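Local coordinates for glycoside hydrolase family protein (Novosphingobium sp. PP1Y, PDB 6Q2F) that probably hydrolyses alpha-L-rhamnosides, releasing rhamnose from glycosidic substrates, and holds a sodium ion, at residues D148-L153 / G508-T513; F388-D393 / D587-L592; A651-A656 / R703-A708. One frame throughout, in Å; residues are numbered along the deposited sequence.

Contact 1: D148-L153 / G508-T513; sequences DGLKKL and GEANWT
N511 reaches L153 with its amide oxygen. L153 N donates to N511 OD1 at 2.8 Å, a nearly straight bond (163°) in the plane of the amide carbonyl. The torsion that sends the amide to the strand is chi1, at 69°, with CG between the backbone N and the carbonyl carbon. The same oxygen lies over the backbone of the neighbouring residue, with N511 OD1 3.3 Å from K152 CA. The other branch, N511 ND2, bonds to A386 O, so the flip of the amide is fixed from two sides.

W512 also turns toward the strand, and its indole meets both K151 and L153. K151 comes to the ring at its edge, near the ring plane, with K151 CD 4.1 Å from W512 CD1. L153 approaches the six-membered part obliquely, and its CD1 is 4.0 Å from W512 CE3. Y445 and V209 also pack on this indole.

The contact lies where a beta domain meets a (beta/alpha)8 barrel. K151-L153 begins strand 151-160, an outermost strand of a four-stranded antiparallel sheet. G508-T513 belongs to the loop after barrel strand 497-502.

One carbonyl holds two backbone donors. N511 N reaches K151 O at 3.1 Å in the carbonyl plane, whereas W512 N comes from above that plane at 3.2 Å. A water accepts from K151 N and donates to W512 O. The lysine chain runs on past the indole and bends at its last torsion. K151 NZ meets G149 O at 3.1 Å and forms a salt bridge with D465, which also bonds T513 OG1. Before the lysine, L150 leans on the small side chain of A510, with L150 CD2 3.6 Å from A510 CB.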
# COMPACT_ATOMS: atom_id res chain seq x y z
N ASP A 148 -9.68 5.07 25.66
CA ASP A 148 -8.50 4.76 24.87
C ASP A 148 -8.79 4.60 23.38
O ASP A 148 -7.90 4.18 22.63
CB ASP A 148 -7.83 3.51 25.43
CG ASP A 148 -7.18 3.75 26.77
OD1 ASP A 148 -6.71 4.88 26.97
OD2 ASP A 148 -7.13 2.83 27.59
N GLY A 149 -9.99 4.93 22.93
CA GLY A 149 -10.25 4.86 21.51
C GLY A 149 -9.73 6.07 20.76
O GLY A 149 -9.26 7.06 21.34
N LEU A 150 -9.82 6.00 19.43
CA LEU A 150 -9.42 7.12 18.60
C LEU A 150 -10.26 8.35 18.94
O LEU A 150 -11.46 8.24 19.18
CB LEU A 150 -9.56 6.77 17.12
CG LEU A 150 -8.50 5.81 16.55
CD1 LEU A 150 -9.05 5.16 15.29
CD2 LEU A 150 -7.22 6.59 16.26
N LYS A 151 -9.62 9.52 18.96
CA LYS A 151 -10.23 10.75 19.45
C LYS A 151 -10.14 11.86 18.40
O LYS A 151 -9.14 11.99 17.70
CB LYS A 151 -9.54 11.25 20.71
CG LYS A 151 -9.61 10.30 21.88
CD LYS A 151 -8.60 10.74 22.93
CE LYS A 151 -8.43 9.70 24.00
NZ LYS A 151 -7.63 8.55 23.48
N LYS A 152 -11.18 12.69 18.36
CA LYS A 152 -11.21 13.89 17.55
C LYS A 152 -11.47 15.09 18.44
O LYS A 152 -12.22 15.00 19.42
CB LYS A 152 -12.31 13.83 16.48
CG LYS A 152 -13.69 13.59 17.13
CD LYS A 152 -14.82 13.98 16.25
CE LYS A 152 -16.12 13.96 17.03
NZ LYS A 152 -16.44 12.63 17.59
N LEU A 153 -10.89 16.23 18.07
CA LEU A 153 -11.11 17.47 18.80
C LEU A 153 -12.53 17.99 18.54
O LEU A 153 -13.03 17.94 17.42
CB LEU A 153 -10.06 18.51 18.37
CG LEU A 153 -9.83 19.76 19.22
CD1 LEU A 153 -9.19 19.41 20.56
CD2 LEU A 153 -8.96 20.77 18.46
N GLY A 508 -10.18 5.84 9.99
CA GLY A 508 -10.81 7.16 10.07
C GLY A 508 -9.80 8.24 10.43
O GLY A 508 -8.59 8.01 10.48
N GLU A 509 -10.32 9.44 10.69
CA GLU A 509 -9.48 10.63 10.80
C GLU A 509 -9.50 11.12 12.24
O GLU A 509 -10.41 11.86 12.64
CB GLU A 509 -9.95 11.73 9.84
CG GLU A 509 -10.10 11.27 8.37
CD GLU A 509 -8.89 10.48 7.88
OE1 GLU A 509 -7.76 10.83 8.26
OE2 GLU A 509 -9.10 9.48 7.15
N ALA A 510 -8.48 10.73 13.01
CA ALA A 510 -8.34 11.15 14.39
C ALA A 510 -7.30 12.27 14.49
O ALA A 510 -6.29 12.26 13.78
CB ALA A 510 -7.94 9.97 15.27
N ASN A 511 -7.55 13.23 15.38
CA ASN A 511 -6.63 14.36 15.45
C ASN A 511 -6.45 14.88 16.87
O ASN A 511 -6.13 16.07 17.05
CB ASN A 511 -7.09 15.51 14.54
CG ASN A 511 -8.36 16.20 15.04
OD1 ASN A 511 -8.98 15.78 16.02
ND2 ASN A 511 -8.74 17.27 14.36
N TRP A 512 -6.70 14.05 17.88
CA TRP A 512 -6.38 14.43 19.25
C TRP A 512 -5.88 13.21 20.01
O TRP A 512 -6.29 12.08 19.75
CB TRP A 512 -7.58 15.05 20.00
CG TRP A 512 -7.20 15.38 21.42
CD1 TRP A 512 -7.50 14.68 22.53
CD2 TRP A 512 -6.38 16.48 21.84
NE1 TRP A 512 -6.94 15.27 23.64
CE2 TRP A 512 -6.23 16.37 23.24
CE3 TRP A 512 -5.75 17.54 21.18
CZ2 TRP A 512 -5.51 17.29 23.99
CZ3 TRP A 512 -5.01 18.44 21.92
CH2 TRP A 512 -4.90 18.32 23.31
N THR A 513 -4.99 13.47 20.95
CA THR A 513 -4.56 12.45 21.88
C THR A 513 -4.15 13.18 23.15
O THR A 513 -3.71 14.34 23.07
CB THR A 513 -3.41 11.59 21.29
OG1 THR A 513 -3.24 10.39 22.05
CG2 THR A 513 -2.09 12.37 21.24
O HOH W 1 -6.79 9.59 18.74

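Contact 2: F388-D393 / D587-L592; sequences FVMSRD and DHRPML
M390, a selenomethionine, lies along the backbone of R589-L592 and ends on L592. Its CB is 3.7 Å from R589 O. CG stays beside the same carbonyl, and M390 CG is 3.5 Å from R589 O. The chain then bends at chi2 (-55°), which lays the selenium over the peptide between M591 and L592. M390 SE is 3.6 Å from both L592 N and L592 CD2. The terminal methyl crosses the leucine, with M390 CE 3.7 Å from L592 CG.

R589 points the opposite way across the contact. Its chain is extended, and NH1 reaches two successive carbonyls. The bonds from R589 NH1 to S391 O (3.2 Å) and to R392 O are both weak, and R392 O lies near the guanidinium plane. R589 NH2 makes a salt bridge with E741.

R392 is poorly ordered. As modelled, R392 NH2 comes to the edge of the imidazole, 3.3 Å from H588 CD2, with the two planes 37° apart. H588 ND1 donates to D587 OD1 at 2.6 Å, in the ring plane, and H588 NE2 bonds to D750. With an alanine in place of H588, D587 and D750 would probably lose the ring they share, and a gap would open beside R392 NH2.

D587-L592 follows barrel strand 579-582 and the sodium ligands E583 and E586. D750 takes both H588 and R392, so its carboxylate joins the two loops. The weak carbonyl bonds suggest that the charge of R589 is met mainly by E741.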
# COMPACT_ATOMS: atom_id res chain seq x y z
N PHE A 388 -9.36 16.55 10.16
CA PHE A 388 -10.65 15.88 10.19
C PHE A 388 -10.94 15.14 8.89
O PHE A 388 -11.76 14.23 8.89
CB PHE A 388 -11.77 16.87 10.47
CG PHE A 388 -11.78 17.40 11.88
CD1 PHE A 388 -12.18 16.58 12.93
CD2 PHE A 388 -11.41 18.70 12.15
CE1 PHE A 388 -12.19 17.06 14.22
CE2 PHE A 388 -11.42 19.18 13.44
CZ PHE A 388 -11.82 18.36 14.48
N VAL A 389 -10.28 15.52 7.80
CA VAL A 389 -10.44 14.87 6.50
C VAL A 389 -9.18 15.14 5.70
O VAL A 389 -8.58 16.21 5.81
CB VAL A 389 -11.70 15.37 5.76
CG1 VAL A 389 -11.65 16.90 5.59
CG2 VAL A 389 -11.83 14.68 4.40
N MSE A 390 -8.78 14.17 4.88
CA MSE A 390 -7.50 14.23 4.19
C MSE A 390 -7.52 15.15 2.98
O MSE A 390 -8.54 15.28 2.30
CB MSE A 390 -7.06 12.83 3.77
CG MSE A 390 -6.60 11.97 4.94
SE MSE A 390 -5.19 12.83 5.95
CE MSE A 390 -6.25 13.64 7.40
N SER A 391 -6.39 15.79 2.71
CA SER A 391 -6.14 16.39 1.41
C SER A 391 -4.96 15.65 0.80
O SER A 391 -4.07 15.18 1.52
CB SER A 391 -5.88 17.90 1.49
OG SER A 391 -7.00 18.57 2.05
N ARG A 392 -4.97 15.51 -0.49
CA ARG A 392 -3.92 14.84 -1.16
C ARG A 392 -2.61 15.59 -1.07
O ARG A 392 -1.57 15.03 -0.92
CB ARG A 392 -4.33 14.60 -2.59
CG ARG A 392 -3.24 13.98 -3.42
CD ARG A 392 -3.64 13.83 -4.86
NE ARG A 392 -3.18 12.54 -5.36
CZ ARG A 392 -3.32 11.39 -4.72
NH1 ARG A 392 -3.86 11.33 -3.52
NH2 ARG A 392 -2.88 10.29 -5.27
N ASP A 393 -2.68 16.89 -1.18
CA ASP A 393 -1.52 17.78 -1.20
C ASP A 393 -1.91 19.02 -0.41
O ASP A 393 -2.65 19.87 -0.91
CB ASP A 393 -1.13 18.14 -2.64
CG ASP A 393 0.04 19.12 -2.70
OD1 ASP A 393 0.67 19.39 -1.65
OD2 ASP A 393 0.34 19.61 -3.80
N ASP A 587 -2.91 2.51 -0.12
CA ASP A 587 -3.85 3.02 -1.11
C ASP A 587 -4.06 4.52 -0.90
O ASP A 587 -4.80 4.93 0.01
CB ASP A 587 -5.18 2.25 -1.01
CG ASP A 587 -6.16 2.60 -2.13
OD1 ASP A 587 -5.79 3.35 -3.05
OD2 ASP A 587 -7.31 2.10 -2.07
N HIS A 588 -3.41 5.33 -1.75
CA HIS A 588 -3.49 6.80 -1.71
C HIS A 588 -3.20 7.28 -0.28
O HIS A 588 -2.18 6.90 0.30
CB HIS A 588 -4.81 7.25 -2.28
CG HIS A 588 -4.98 6.90 -3.72
ND1 HIS A 588 -5.37 5.65 -4.14
CD2 HIS A 588 -4.81 7.64 -4.84
CE1 HIS A 588 -5.44 5.63 -5.46
NE2 HIS A 588 -5.10 6.83 -5.91
N ARG A 589 -4.08 8.08 0.33
CA ARG A 589 -3.78 8.75 1.58
C ARG A 589 -4.97 8.60 2.51
O ARG A 589 -5.79 9.51 2.66
CB ARG A 589 -3.42 10.22 1.34
CG ARG A 589 -2.88 10.94 2.60
CD ARG A 589 -2.41 12.35 2.29
NE ARG A 589 -1.47 12.80 3.32
CZ ARG A 589 -0.82 13.96 3.29
NH1 ARG A 589 -1.00 14.82 2.29
NH2 ARG A 589 0.02 14.26 4.28
N PRO A 590 -5.12 7.43 3.14
CA PRO A 590 -6.29 7.19 3.99
C PRO A 590 -6.24 7.95 5.31
O PRO A 590 -7.29 8.20 5.91
CB PRO A 590 -6.26 5.68 4.22
CG PRO A 590 -4.82 5.34 4.12
CD PRO A 590 -4.24 6.25 3.08
N MSE A 591 -5.04 8.32 5.78
CA MSE A 591 -4.89 9.11 7.01
C MSE A 591 -3.53 9.79 6.99
O MSE A 591 -2.73 9.55 6.08
CB MSE A 591 -5.01 8.23 8.24
CG MSE A 591 -3.85 7.26 8.37
SE MSE A 591 -3.87 6.09 9.92
CE MSE A 591 -3.79 7.37 11.38
N LEU A 592 -3.26 10.63 7.99
CA LEU A 592 -1.95 11.23 8.14
C LEU A 592 -0.93 10.16 8.47
O LEU A 592 -1.23 9.13 9.07
CB LEU A 592 -1.95 12.31 9.23
CG LEU A 592 -2.83 13.50 8.89
CD1 LEU A 592 -2.93 14.47 10.08
CD2 LEU A 592 -2.26 14.21 7.63

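Contact 3: A651-A656 / R703-A708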
# COMPACT_ATOMS: atom_id res chain seq x y z
N ALA A 651 -12.55 -12.68 -10.43
CA ALA A 651 -11.91 -13.56 -11.42
C ALA A 651 -11.82 -14.96 -10.82
O ALA A 651 -10.74 -15.47 -10.52
CB ALA A 651 -10.53 -13.03 -11.82
N PRO A 652 -12.97 -15.63 -10.66
CA PRO A 652 -13.01 -16.90 -9.91
C PRO A 652 -12.13 -17.98 -10.50
O PRO A 652 -12.34 -18.44 -11.63
CB PRO A 652 -14.49 -17.29 -9.98
CG PRO A 652 -15.20 -16.08 -10.43
CD PRO A 652 -14.26 -15.30 -11.26
N TRP A 653 -11.14 -18.43 -9.72
CA TRP A 653 -10.25 -19.53 -10.08
C TRP A 653 -9.67 -19.38 -11.49
O TRP A 653 -9.31 -20.35 -12.15
CB TRP A 653 -10.95 -20.88 -9.92
CG TRP A 653 -11.13 -21.22 -8.45
CD1 TRP A 653 -10.24 -21.87 -7.65
CD2 TRP A 653 -12.25 -20.87 -7.61
NE1 TRP A 653 -10.74 -21.97 -6.37
CE2 TRP A 653 -11.97 -21.36 -6.32
CE3 TRP A 653 -13.47 -20.21 -7.83
CZ2 TRP A 653 -12.85 -21.19 -5.25
CZ3 TRP A 653 -14.34 -20.04 -6.76
CH2 TRP A 653 -14.02 -20.53 -5.48
N ALA A 654 -9.52 -18.13 -11.95
CA ALA A 654 -9.08 -17.87 -13.32
C ALA A 654 -7.57 -17.65 -13.43
O ALA A 654 -7.11 -16.84 -14.25
CB ALA A 654 -9.86 -16.68 -13.88
N PHE A 655 -6.76 -18.38 -12.66
CA PHE A 655 -5.32 -18.18 -12.71
C PHE A 655 -4.58 -19.49 -12.59
O PHE A 655 -4.85 -20.30 -11.71
CB PHE A 655 -4.83 -17.22 -11.58
CG PHE A 655 -5.52 -15.90 -11.56
CD1 PHE A 655 -6.70 -15.72 -10.83
CD2 PHE A 655 -4.97 -14.81 -12.24
CE1 PHE A 655 -7.32 -14.47 -10.78
CE2 PHE A 655 -5.59 -13.56 -12.20
CZ PHE A 655 -6.76 -13.38 -11.47
N ALA A 656 -3.64 -19.68 -13.49
CA ALA A 656 -2.59 -20.67 -13.40
C ALA A 656 -1.28 -19.90 -13.36
O ALA A 656 -1.27 -18.70 -13.64
CB ALA A 656 -2.63 -21.63 -14.60
N ARG A 703 -5.18 -26.08 -1.22
CA ARG A 703 -5.06 -27.47 -1.64
C ARG A 703 -6.21 -27.93 -2.52
O ARG A 703 -6.10 -29.01 -3.14
CB ARG A 703 -4.96 -28.38 -0.42
CG ARG A 703 -6.15 -28.33 0.55
CD ARG A 703 -5.84 -29.26 1.68
NE ARG A 703 -6.80 -29.16 2.78
CZ ARG A 703 -7.82 -29.98 2.91
NH1 ARG A 703 -7.99 -30.94 2.00
NH2 ARG A 703 -8.66 -29.85 3.93
N GLN A 704 -7.30 -27.17 -2.58
CA GLN A 704 -8.40 -27.45 -3.49
C GLN A 704 -8.19 -26.87 -4.88
O GLN A 704 -8.95 -27.20 -5.80
CB GLN A 704 -9.71 -26.91 -2.90
CG GLN A 704 -10.11 -27.50 -1.54
CD GLN A 704 -10.53 -28.96 -1.61
OE1 GLN A 704 -9.83 -29.80 -2.15
NE2 GLN A 704 -11.69 -29.25 -1.04
N GLU A 705 -7.20 -25.97 -5.08
CA GLU A 705 -6.92 -25.48 -6.42
C GLU A 705 -6.71 -26.67 -7.37
O GLU A 705 -6.17 -27.70 -6.97
CB GLU A 705 -5.70 -24.55 -6.41
CG GLU A 705 -5.30 -23.90 -7.75
CD GLU A 705 -6.42 -23.10 -8.41
OE1 GLU A 705 -7.33 -23.71 -9.01
OE2 GLU A 705 -6.38 -21.85 -8.37
N SER A 706 -7.17 -26.52 -8.62
CA SER A 706 -7.12 -27.65 -9.55
C SER A 706 -5.68 -28.11 -9.80
O SER A 706 -5.40 -29.31 -9.84
CB SER A 706 -7.81 -27.29 -10.87
OG SER A 706 -7.42 -26.01 -11.31
N TRP A 707 -4.75 -27.16 -9.93
CA TRP A 707 -3.35 -27.49 -10.15
C TRP A 707 -2.55 -27.50 -8.84
O TRP A 707 -1.31 -27.41 -8.88
CB TRP A 707 -2.74 -26.50 -11.15
CG TRP A 707 -3.05 -25.06 -10.86
CD1 TRP A 707 -4.18 -24.38 -11.22
CD2 TRP A 707 -2.21 -24.11 -10.18
NE1 TRP A 707 -4.10 -23.07 -10.79
CE2 TRP A 707 -2.90 -22.88 -10.15
CE3 TRP A 707 -0.94 -24.18 -9.59
CZ2 TRP A 707 -2.37 -21.72 -9.55
CZ3 TRP A 707 -0.41 -23.04 -9.01
CH2 TRP A 707 -1.13 -21.82 -8.99
N ALA A 708 -3.23 -27.62 -7.70
CA ALA A 708 -2.56 -27.45 -6.41
C ALA A 708 -1.45 -28.47 -6.21
O ALA A 708 -0.39 -28.15 -5.67
CB ALA A 708 -3.57 -27.54 -5.28
O HOH W 2 -6.92 -20.00 -9.88
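F655 O is gripped by two donors, an indole and a water. W707 NE1 donates to F655 O at 3.0 Å, in the carbonyl plane and on a lone pair. The bond is bent (135°), and the oxygen is tilted from the ring plane. The water donates to F655 O at 2.8 Å. It also sits beside E705 OE2, but that distance is too short to be trusted. W707 has chi1 at 48°, which turns the ring toward the F655-A656 peptide. A656 CA meets the indole obliquely, 3.9 Å from W707 NE1.

E705 points its carboxylate at W653. E705 OE1 lies at the ring edge, in plane, 3.7 Å from W653 CD1, with the carboxylate and indole planes nearly perpendicular. Y700 stacks on the W653 ring.

A651-A654 is a type II turn after barrel strand 642-649. E705-A708 is a type I turn in the loop leading to helix 712-726.

E705 OE1 also accepts from S706 N at 2.8 Å, through its anti lone pair. The buried carboxylate therefore has a backbone donor, and the polarised C-H edge of W653 probably adds a slight attraction.

From the N terminus, the chain passes the barrel strands 56-62, 85-91 and 127-131 and then enters the inserted beta domains. Contact 1 opens there at 148-153. Contact 2 opens at 388-393, before the chain returns to the barrel. Contact 1 closes at 508-513, after strand 497-502, and contact 2 at 587-592, after strand 579-582. The two therefore cross, and both tie the insertion to successive barrel loops. They also touch, with F388 packing against L153 and N511. Contact 3 follows in series and closes a shorter loop that holds barrel strand 674-677. It joins the loop after strand 642-649 to that before helix 712-726. Its centre is about 43 Å from that of contact 1.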